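Local coordinates for pesticidal crystal protein Cry2Aa (Bacillus thuringiensis serovar kurstaki, PDB 1I5P), which promotes colloid-osmotic lysis by binding to midgut epithelial cells of both dipteran and lepidopteran insect larvae, at residues V429-D437 / N449-P457; T439-I447 / A501-I512. All blocks are in the same frame, centred on the assembly; numbering follows the deposited sequence.

In the fold
The segments alternate along the chain: 429-437, 439-447, 449-457 and 501-512. The chain leaves strand 422-430, an outer strand of a three-stranded antiparallel sheet, passes through helix 435-438 and enters the loop before strand 462-469. In interaction 1 a later part of that loop folds back on the strand end and helix start, inside the middle domain. In interaction 2 the intervening part, 439-447, leans on strand 510-513 and the turn before it, in the C-terminal sandwich. The contact centres lie about 21 Å apart. Both contacts border helix 293-300, and Arg448 links their surroundings, pairing with Asp437 and Arg440 O. One loop thus serves both the middle domain's own packing and its junction with the C-terminal domain.

Interaction 1: residues V429-D437 / N449-P457; sequences VPLVIRNED and NIESPSGTP
Val432 and Ser452 face each other with CA atoms 5.0 Å apart, midway along two chains that advance in roughly the same direction; Pro430 to Arg434, five residues, runs alongside the three from Glu451 to Pro453. This is not sheet pairing. The backbone approach is a CA-H...O contact from Ser452 CA to Val432 O (3.2 Å, 163° at the hydrogen). Ser452 keeps OG beside its own backbone N (chi1 -82°), where it takes a weak hydrogen bond from Val432 N at 3.3 Å.

Proline rings pack at both ends. The Pro430 ring lies against the Ile450 carbonyl, and its CD meets Ile450 CG2 at 3.7 Å. Pro453 sets CD against Val432 CB, while its CG touches Arg434 CG at 3.5 Å, the two side chains lying alongside with their ends pointing opposite ways. A bend at chi3 (-69°) brings the arginine's guanidinium back to its own helix start, where NH1 makes a salt bridge to Glu436 OE2 at 2.8 Å and NE a longer one to Asp437 OD2.

Arg434 is also the N-cap of helix 435-438. One water takes its N-H and donates to Asp437 OD2 and Glu451 O; a second donates to the same OD2 and to Asn449 O and accepts from Glu451 N. Asp437 OD1 pairs with Arg448 and lies 3.8 Å from Ile450 CD1. Direct polar bonding across the contact is thus slight: polar ties from loop to helix start run largely through water, beside direct packing of Pro453 and Ile450, and the arginines and waters around Asp437 would favour its ionised form.

Interaction 2: residues T439-I447 / A501-I512; sequences TRPLHYNQI and ATQVNNQTRTFI
Tyr444 N donates the direct backbone bond of this contact to Thr510 O, 2.7 Å and nearly straight at 165°. With CG anti to the backbone N (chi1 -169°), the Tyr444 ring reaches in among side chains of 501-512. Ile512 CG1 meets the ring edge at CD1, 4.0 Å away, Gln507 OE1 comes to the edge at CD2, and Val504 CG2 lies 3.8 Å from CE2. The hydroxyl bonds to Ile499 O.

His443 is sandwiched. Thr508 CA sits over one face, 3.6 Å from the ring centroid in a CH-pi contact, and Gln446 CB covers the opposite face. The histidine's own CB rests over the face of Phe511, while Leu442 O comes to that ring's edge.

His443 ND1 makes a bent bond back to Tyr444 O at 2.8 Å; Gln507 O is equally near ND1, but at an angle too poor for a hydrogen bond. His443 N donates to Gln446 OE1, and these, with the backbone bond from Gln446 N to His443 O, hold the turn that presents the two rings. Across from it, Asn506 O accepts Thr510 OG1 and Arg509 N, shaping the turn into strand 510-513. A water bridges Leu442 O and Ile512 N. On the middle-domain side Leu442 packs on helix 293-300; on the other, Tyr444 touches Leu523 of strand 522-525. Together these form an interdomain junction of the three-domain delta-endotoxin fold, middle-domain loop to C-terminal beta sandwich.

Interaction 1: residues V429-D437 / N449-P457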
loop_
_atom_site.group_PDB
_atom_site.type_symbol
_atom_site.label_atom_id
_atom_site.label_comp_id
_atom_site.label_asym_id
_atom_site.label_seq_id
_atom_site.Cartn_x
_atom_site.Cartn_y
_atom_site.Cartn_z
ATOM N N VAL A 429 15.026 -0.750 -13.597
ATOM C CA VAL A 429 16.124 -1.701 -13.564
ATOM C C VAL A 429 16.750 -1.817 -14.946
ATOM O O VAL A 429 16.109 -1.522 -15.958
ATOM C CB VAL A 429 15.657 -3.108 -13.119
ATOM C CG1 VAL A 429 15.093 -3.047 -11.710
ATOM C CG2 VAL A 429 14.610 -3.648 -14.084
ATOM N N PRO A 430 18.032 -2.208 -15.005
ATOM C CA PRO A 430 18.696 -2.357 -16.302
ATOM C C PRO A 430 18.317 -3.742 -16.839
ATOM O O PRO A 430 17.662 -4.518 -16.138
ATOM C CB PRO A 430 20.171 -2.275 -15.932
ATOM C CG PRO A 430 20.191 -2.993 -14.622
ATOM C CD PRO A 430 19.006 -2.347 -13.909
ATOM N N LEU A 431 18.736 -4.066 -18.059
ATOM C CA LEU A 431 18.409 -5.369 -18.630
ATOM C C LEU A 431 18.828 -6.495 -17.688
ATOM O O LEU A 431 18.086 -7.455 -17.479
ATOM C CB LEU A 431 19.091 -5.554 -19.990
ATOM C CG LEU A 431 18.811 -6.890 -20.697
ATOM C CD1 LEU A 431 17.319 -7.033 -20.963
ATOM C CD2 LEU A 431 19.597 -6.958 -22.002
ATOM N N VAL A 432 20.014 -6.368 -17.108
ATOM C CA VAL A 432 20.519 -7.379 -16.187
ATOM C C VAL A 432 21.103 -6.732 -14.941
ATOM O O VAL A 432 22.015 -5.906 -15.029
ATOM C CB VAL A 432 21.628 -8.245 -16.843
ATOM C CG1 VAL A 432 22.059 -9.347 -15.886
ATOM C CG2 VAL A 432 21.131 -8.843 -18.151
ATOM N N ILE A 433 20.572 -7.101 -13.781
ATOM C CA ILE A 433 21.069 -6.577 -12.517
ATOM C C ILE A 433 22.140 -7.549 -12.044
ATOM O O ILE A 433 21.898 -8.751 -11.965
ATOM C CB ILE A 433 19.965 -6.516 -11.449
ATOM C CG1 ILE A 433 18.820 -5.628 -11.936
ATOM C CG2 ILE A 433 20.547 -6.009 -10.131
ATOM C CD1 ILE A 433 17.588 -5.684 -11.067
ATOM N N ARG A 434 23.321 -7.026 -11.736
ATOM C CA ARG A 434 24.436 -7.850 -11.281
ATOM C C ARG A 434 24.081 -8.559 -9.978
ATOM O O ARG A 434 23.322 -8.026 -9.165
ATOM C CB ARG A 434 25.677 -6.972 -11.065
ATOM C CG ARG A 434 25.851 -5.879 -12.118
ATOM C CD ARG A 434 27.227 -5.219 -12.062
ATOM N NE ARG A 434 27.469 -4.385 -10.883
ATOM C CZ ARG A 434 28.474 -4.571 -10.027
ATOM N NH1 ARG A 434 29.323 -5.574 -10.212
ATOM N NH2 ARG A 434 28.657 -3.740 -9.007
ATOM N N ASN A 435 24.613 -9.760 -9.774
ATOM C CA ASN A 435 24.337 -10.475 -8.534
ATOM C C ASN A 435 24.945 -9.680 -7.388
ATOM O O ASN A 435 24.480 -9.769 -6.257
ATOM C CB ASN A 435 24.936 -11.886 -8.552
ATOM C CG ASN A 435 24.154 -12.852 -9.429
ATOM O OD1 ASN A 435 22.941 -12.724 -9.600
ATOM N ND2 ASN A 435 24.852 -13.849 -9.968
ATOM N N GLU A 436 25.983 -8.900 -7.685
ATOM C CA GLU A 436 26.627 -8.087 -6.660
ATOM C C GLU A 436 25.655 -7.043 -6.135
ATOM O O GLU A 436 25.760 -6.609 -4.985
ATOM C CB GLU A 436 27.878 -7.395 -7.207
ATOM C CG GLU A 436 28.986 -8.345 -7.661
ATOM C CD GLU A 436 28.900 -8.682 -9.143
ATOM O OE1 GLU A 436 27.911 -9.324 -9.559
ATOM O OE2 GLU A 436 29.827 -8.308 -9.890
ATOM N N ASP A 437 24.711 -6.629 -6.977
ATOM C CA ASP A 437 23.719 -5.649 -6.546
ATOM C C ASP A 437 22.580 -6.362 -5.827
ATOM O O ASP A 437 22.133 -5.915 -4.773
ATOM C CB ASP A 437 23.171 -4.862 -7.741
ATOM C CG ASP A 437 24.066 -3.701 -8.142
ATOM O OD1 ASP A 437 24.547 -2.982 -7.244
ATOM O OD2 ASP A 437 24.271 -3.499 -9.361
ATOM N N ASN A 449 24.335 3.584 -8.510
ATOM C CA ASN A 449 24.030 3.362 -9.920
ATOM C C ASN A 449 23.842 1.874 -10.199
ATOM O O ASN A 449 24.738 1.072 -9.954
ATOM C CB ASN A 449 25.152 3.914 -10.800
ATOM C CG ASN A 449 25.331 5.410 -10.647
ATOM O OD1 ASN A 449 24.372 6.143 -10.401
ATOM N ND2 ASN A 449 26.567 5.875 -10.812
ATOM N N ILE A 450 22.665 1.515 -10.701
ATOM C CA ILE A 450 22.361 0.122 -11.012
ATOM C C ILE A 450 22.474 -0.086 -12.519
ATOM O O ILE A 450 21.538 0.197 -13.269
ATOM C CB ILE A 450 20.937 -0.256 -10.543
ATOM C CG1 ILE A 450 20.753 0.134 -9.074
ATOM C CG2 ILE A 450 20.704 -1.749 -10.721
ATOM C CD1 ILE A 450 21.791 -0.466 -8.135
ATOM N N GLU A 451 23.628 -0.581 -12.955
ATOM C CA GLU A 451 23.885 -0.796 -14.377
ATOM C C GLU A 451 24.149 -2.267 -14.698
ATOM O O GLU A 451 24.458 -3.062 -13.807
ATOM C CB GLU A 451 25.084 0.075 -14.796
ATOM C CG GLU A 451 25.560 -0.065 -16.236
ATOM C CD GLU A 451 26.644 0.951 -16.587
ATOM O OE1 GLU A 451 27.555 1.169 -15.758
ATOM O OE2 GLU A 451 26.591 1.533 -17.695
ATOM N N SER A 452 24.009 -2.627 -15.971
ATOM C CA SER A 452 24.249 -3.998 -16.413
ATOM C C SER A 452 25.718 -4.353 -16.238
ATOM O O SER A 452 26.588 -3.483 -16.325
ATOM C CB SER A 452 23.884 -4.161 -17.891
ATOM O OG SER A 452 22.491 -4.354 -18.074
ATOM N N PRO A 453 26.016 -5.641 -16.004
ATOM C CA PRO A 453 27.402 -6.079 -15.827
ATOM C C PRO A 453 28.174 -5.727 -17.080
ATOM O O PRO A 453 27.586 -5.665 -18.156
ATOM C CB PRO A 453 27.260 -7.589 -15.645
ATOM C CG PRO A 453 25.897 -7.725 -15.039
ATOM C CD PRO A 453 25.106 -6.793 -15.919
ATOM N N SER A 454 29.476 -5.482 -16.948
ATOM C CA SER A 454 30.291 -5.154 -18.117
ATOM C C SER A 454 30.178 -6.259 -19.157
ATOM O O SER A 454 30.113 -7.441 -18.815
ATOM C CB SER A 454 31.757 -4.970 -17.724
ATOM O OG SER A 454 32.043 -3.608 -17.443
ATOM N N GLY A 455 30.164 -5.866 -20.426
ATOM C CA GLY A 455 30.037 -6.835 -21.497
ATOM C C GLY A 455 28.580 -6.908 -21.905
ATOM O O GLY A 455 28.199 -7.677 -22.788
ATOM N N THR A 456 27.766 -6.091 -21.242
ATOM C CA THR A 456 26.331 -6.013 -21.494
ATOM C C THR A 456 25.841 -4.557 -21.557
ATOM O O THR A 456 24.804 -4.276 -22.159
ATOM C CB THR A 456 25.528 -6.739 -20.385
ATOM O OG1 THR A 456 26.070 -8.047 -20.174
ATOM C CG2 THR A 456 24.062 -6.870 -20.784
ATOM N N PRO A 457 26.579 -3.611 -20.939
ATOM C CA PRO A 457 26.132 -2.217 -20.977
ATOM C C PRO A 457 26.713 -1.372 -22.118
ATOM O O PRO A 457 26.707 -1.794 -23.278
ATOM C CB PRO A 457 26.528 -1.688 -19.597
ATOM C CG PRO A 457 27.664 -2.616 -19.129
ATOM C CD PRO A 457 27.812 -3.727 -20.146
HETATM O O HOH W 1 23.262 -4.319 -11.676
HETATM O O HOH W 2 25.380 -1.341 -10.887
#

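Interaction 2: residues T439-I447 / A501-I512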
loop_
_atom_site.group_PDB
_atom_site.type_symbol
_atom_site.label_atom_id
_atom_site.label_comp_id
_atom_site.label_asym_id
_atom_site.label_seq_id
_atom_site.Cartn_x
_atom_site.Cartn_y
_atom_site.Cartn_z
ATOM N N THR A 439 22.648 -8.888 -4.107
ATOM C CA THR A 439 23.093 -9.373 -2.809
ATOM C C THR A 439 23.277 -8.260 -1.778
ATOM O O THR A 439 23.478 -8.533 -0.595
ATOM C CB THR A 439 24.427 -10.131 -2.946
ATOM O OG1 THR A 439 24.848 -10.600 -1.662
ATOM C CG2 THR A 439 25.495 -9.214 -3.507
ATOM N N ARG A 440 23.209 -7.011 -2.225
ATOM C CA ARG A 440 23.384 -5.881 -1.324
ATOM C C ARG A 440 22.253 -4.863 -1.397
ATOM O O ARG A 440 22.304 -3.913 -2.175
ATOM C CB ARG A 440 24.727 -5.207 -1.615
ATOM C CG ARG A 440 25.879 -6.142 -1.328
ATOM C CD ARG A 440 27.162 -5.772 -2.038
ATOM N NE ARG A 440 28.049 -6.930 -2.018
ATOM C CZ ARG A 440 29.345 -6.903 -2.308
ATOM N NH1 ARG A 440 29.932 -5.763 -2.647
ATOM N NH2 ARG A 440 30.056 -8.024 -2.249
ATOM N N PRO A 441 21.213 -5.051 -0.573
ATOM C CA PRO A 441 20.065 -4.144 -0.544
ATOM C C PRO A 441 20.513 -2.725 -0.238
ATOM O O PRO A 441 21.460 -2.524 0.512
ATOM C CB PRO A 441 19.203 -4.727 0.568
ATOM C CG PRO A 441 19.483 -6.188 0.456
ATOM C CD PRO A 441 20.991 -6.184 0.339
ATOM N N LEU A 442 19.838 -1.741 -0.822
ATOM C CA LEU A 442 20.192 -0.347 -0.574
ATOM C C LEU A 442 19.679 0.129 0.776
ATOM O O LEU A 442 18.700 -0.406 1.296
ATOM C CB LEU A 442 19.610 0.556 -1.662
ATOM C CG LEU A 442 20.290 0.563 -3.026
ATOM C CD1 LEU A 442 20.414 -0.849 -3.557
ATOM C CD2 LEU A 442 19.473 1.424 -3.973
ATOM N N HIS A 443 20.350 1.125 1.351
ATOM C CA HIS A 443 19.906 1.674 2.624
ATOM C C HIS A 443 18.977 2.834 2.303
ATOM O O HIS A 443 18.743 3.136 1.127
ATOM C CB HIS A 443 21.098 2.135 3.480
ATOM C CG HIS A 443 21.913 3.236 2.872
ATOM N ND1 HIS A 443 21.466 4.537 2.789
ATOM C CD2 HIS A 443 23.161 3.232 2.347
ATOM C CE1 HIS A 443 22.404 5.288 2.240
ATOM N NE2 HIS A 443 23.443 4.521 1.962
ATOM N N TYR A 444 18.438 3.477 3.336
ATOM C CA TYR A 444 17.517 4.594 3.152
ATOM C C TYR A 444 18.092 5.657 2.212
ATOM O O TYR A 444 19.176 6.194 2.448
ATOM C CB TYR A 444 17.186 5.222 4.506
ATOM C CG TYR A 444 16.042 6.210 4.462
ATOM C CD1 TYR A 444 14.715 5.771 4.396
ATOM C CD2 TYR A 444 16.283 7.585 4.486
ATOM C CE1 TYR A 444 13.653 6.681 4.358
ATOM C CE2 TYR A 444 15.233 8.505 4.447
ATOM C CZ TYR A 444 13.919 8.043 4.387
ATOM O OH TYR A 444 12.884 8.945 4.363
ATOM N N ASN A 445 17.354 5.948 1.142
ATOM C CA ASN A 445 17.757 6.940 0.153
ATOM C C ASN A 445 19.183 6.793 -0.355
ATOM O O ASN A 445 19.831 7.783 -0.688
ATOM C CB ASN A 445 17.565 8.358 0.708
ATOM C CG ASN A 445 16.107 8.756 0.794
ATOM O OD1 ASN A 445 15.774 9.854 1.244
ATOM N ND2 ASN A 445 15.226 7.864 0.356
ATOM N N GLN A 446 19.678 5.566 -0.416
ATOM C CA GLN A 446 21.021 5.367 -0.923
ATOM C C GLN A 446 21.034 5.638 -2.411
ATOM O O GLN A 446 20.163 5.171 -3.144
ATOM C CB GLN A 446 21.504 3.940 -0.673
ATOM C CG GLN A 446 22.748 3.575 -1.480
ATOM C CD GLN A 446 23.461 2.356 -0.940
ATOM O OE1 GLN A 446 22.833 1.427 -0.429
ATOM N NE2 GLN A 446 24.782 2.344 -1.064
ATOM N N ILE A 447 22.020 6.407 -2.854
ATOM C CA ILE A 447 22.148 6.716 -4.264
ATOM C C ILE A 447 23.239 5.822 -4.836
ATOM O O ILE A 447 24.426 6.053 -4.617
ATOM C CB ILE A 447 22.521 8.193 -4.486
ATOM C CG1 ILE A 447 21.440 9.098 -3.884
ATOM C CG2 ILE A 447 22.686 8.468 -5.972
ATOM C CD1 ILE A 447 20.049 8.900 -4.483
ATOM N N ALA A 501 9.869 10.807 5.975
ATOM C CA ALA A 501 10.549 11.699 6.895
ATOM C C ALA A 501 11.105 12.934 6.213
ATOM O O ALA A 501 11.318 12.954 4.998
ATOM C CB ALA A 501 11.674 10.955 7.593
ATOM N N THR A 502 11.324 13.977 7.003
ATOM C CA THR A 502 11.912 15.204 6.488
ATOM C C THR A 502 13.383 14.885 6.254
ATOM O O THR A 502 13.969 15.268 5.241
ATOM C CB THR A 502 11.817 16.341 7.519
ATOM O OG1 THR A 502 10.440 16.665 7.742
ATOM C CG2 THR A 502 12.564 17.572 7.024
ATOM N N GLN A 503 13.966 14.173 7.214
ATOM C CA GLN A 503 15.366 13.774 7.149
ATOM C C GLN A 503 15.678 12.728 8.213
ATOM O O GLN A 503 15.022 12.670 9.255
ATOM C CB GLN A 503 16.290 14.986 7.341
ATOM C CG GLN A 503 16.157 15.697 8.681
ATOM C CD GLN A 503 17.246 16.741 8.883
ATOM O OE1 GLN A 503 18.435 16.417 8.894
ATOM N NE2 GLN A 503 16.846 17.999 9.029
ATOM N N VAL A 504 16.680 11.899 7.931
ATOM C CA VAL A 504 17.112 10.850 8.847
ATOM C C VAL A 504 18.636 10.810 8.832
ATOM O O VAL A 504 19.243 10.897 7.769
ATOM C CB VAL A 504 16.596 9.458 8.398
ATOM C CG1 VAL A 504 16.907 8.416 9.471
ATOM C CG2 VAL A 504 15.100 9.511 8.118
ATOM N N ASN A 505 19.260 10.693 9.999
ATOM C CA ASN A 505 20.715 10.601 10.041
ATOM C C ASN A 505 21.097 9.123 10.078
ATOM O O ASN A 505 20.218 8.260 10.133
ATOM C CB ASN A 505 21.282 11.346 11.260
ATOM C CG ASN A 505 20.756 10.818 12.578
ATOM O OD1 ASN A 505 21.063 11.369 13.635
ATOM N ND2 ASN A 505 19.970 9.754 12.530
ATOM N N ASN A 506 22.392 8.823 10.044
ATOM C CA ASN A 506 22.836 7.434 10.055
ATOM C C ASN A 506 22.119 6.696 8.922
ATOM O O ASN A 506 21.689 5.557 9.083
ATOM C CB ASN A 506 22.485 6.772 11.396
ATOM C CG ASN A 506 23.244 7.372 12.573
ATOM O OD1 ASN A 506 22.870 7.174 13.733
ATOM N ND2 ASN A 506 24.318 8.092 12.283
ATOM N N GLN A 507 21.988 7.349 7.772
ATOM C CA GLN A 507 21.291 6.743 6.638
ATOM C C GLN A 507 21.913 5.452 6.117
ATOM O O GLN A 507 21.198 4.588 5.610
ATOM C CB GLN A 507 21.157 7.750 5.494
ATOM C CG GLN A 507 20.223 8.906 5.822
ATOM C CD GLN A 507 20.154 9.939 4.717
ATOM O OE1 GLN A 507 19.218 9.952 3.910
ATOM N NE2 GLN A 507 21.150 10.816 4.672
ATOM N N THR A 508 23.229 5.305 6.247
ATOM C CA THR A 508 23.881 4.094 5.758
ATOM C C THR A 508 23.558 2.890 6.627
ATOM O O THR A 508 23.775 1.750 6.217
ATOM C CB THR A 508 25.410 4.243 5.715
ATOM O OG1 THR A 508 25.905 4.435 7.045
ATOM C CG2 THR A 508 25.805 5.420 4.838
ATOM N N ARG A 509 23.044 3.151 7.827
ATOM C CA ARG A 509 22.692 2.088 8.756
ATOM C C ARG A 509 21.180 2.023 8.966
ATOM O O ARG A 509 20.707 1.384 9.901
ATOM C CB ARG A 509 23.389 2.311 10.103
ATOM C CG ARG A 509 24.914 2.465 10.028
ATOM C CD ARG A 509 25.631 1.128 9.959
ATOM N NE ARG A 509 25.302 0.281 11.103
ATOM C CZ ARG A 509 25.671 0.527 12.356
ATOM N NH1 ARG A 509 26.397 1.601 12.645
ATOM N NH2 ARG A 509 25.294 -0.296 13.324
ATOM N N THR A 510 20.423 2.679 8.093
ATOM C CA THR A 510 18.963 2.688 8.196
ATOM C C THR A 510 18.362 2.085 6.933
ATOM O O THR A 510 18.682 2.509 5.824
ATOM C CB THR A 510 18.424 4.128 8.378
ATOM O OG1 THR A 510 18.926 4.669 9.607
ATOM C CG2 THR A 510 16.897 4.133 8.410
ATOM N N PHE A 511 17.478 1.106 7.103
ATOM C CA PHE A 511 16.872 0.437 5.958
ATOM C C PHE A 511 15.352 0.368 5.988
ATOM O O PHE A 511 14.732 0.375 7.046
ATOM C CB PHE A 511 17.412 -0.996 5.842
ATOM C CG PHE A 511 18.911 -1.081 5.801
ATOM C CD1 PHE A 511 19.660 -0.931 6.964
ATOM C CD2 PHE A 511 19.574 -1.277 4.594
ATOM C CE1 PHE A 511 21.050 -0.978 6.928
ATOM C CE2 PHE A 511 20.967 -1.324 4.545
ATOM C CZ PHE A 511 21.708 -1.171 5.718
ATOM N N ILE A 512 14.763 0.296 4.802
ATOM C CA ILE A 512 13.321 0.163 4.687
ATOM C C ILE A 512 13.096 -1.340 4.759
ATOM O O ILE A 512 13.757 -2.097 4.058
ATOM C CB ILE A 512 12.816 0.727 3.344
ATOM C CG1 ILE A 512 13.095 2.233 3.296
ATOM C CG2 ILE A 512 11.327 0.450 3.181
ATOM C CD1 ILE A 512 12.684 2.905 2.004
HETATM O O HOH W 3 16.423 0.737 2.225
#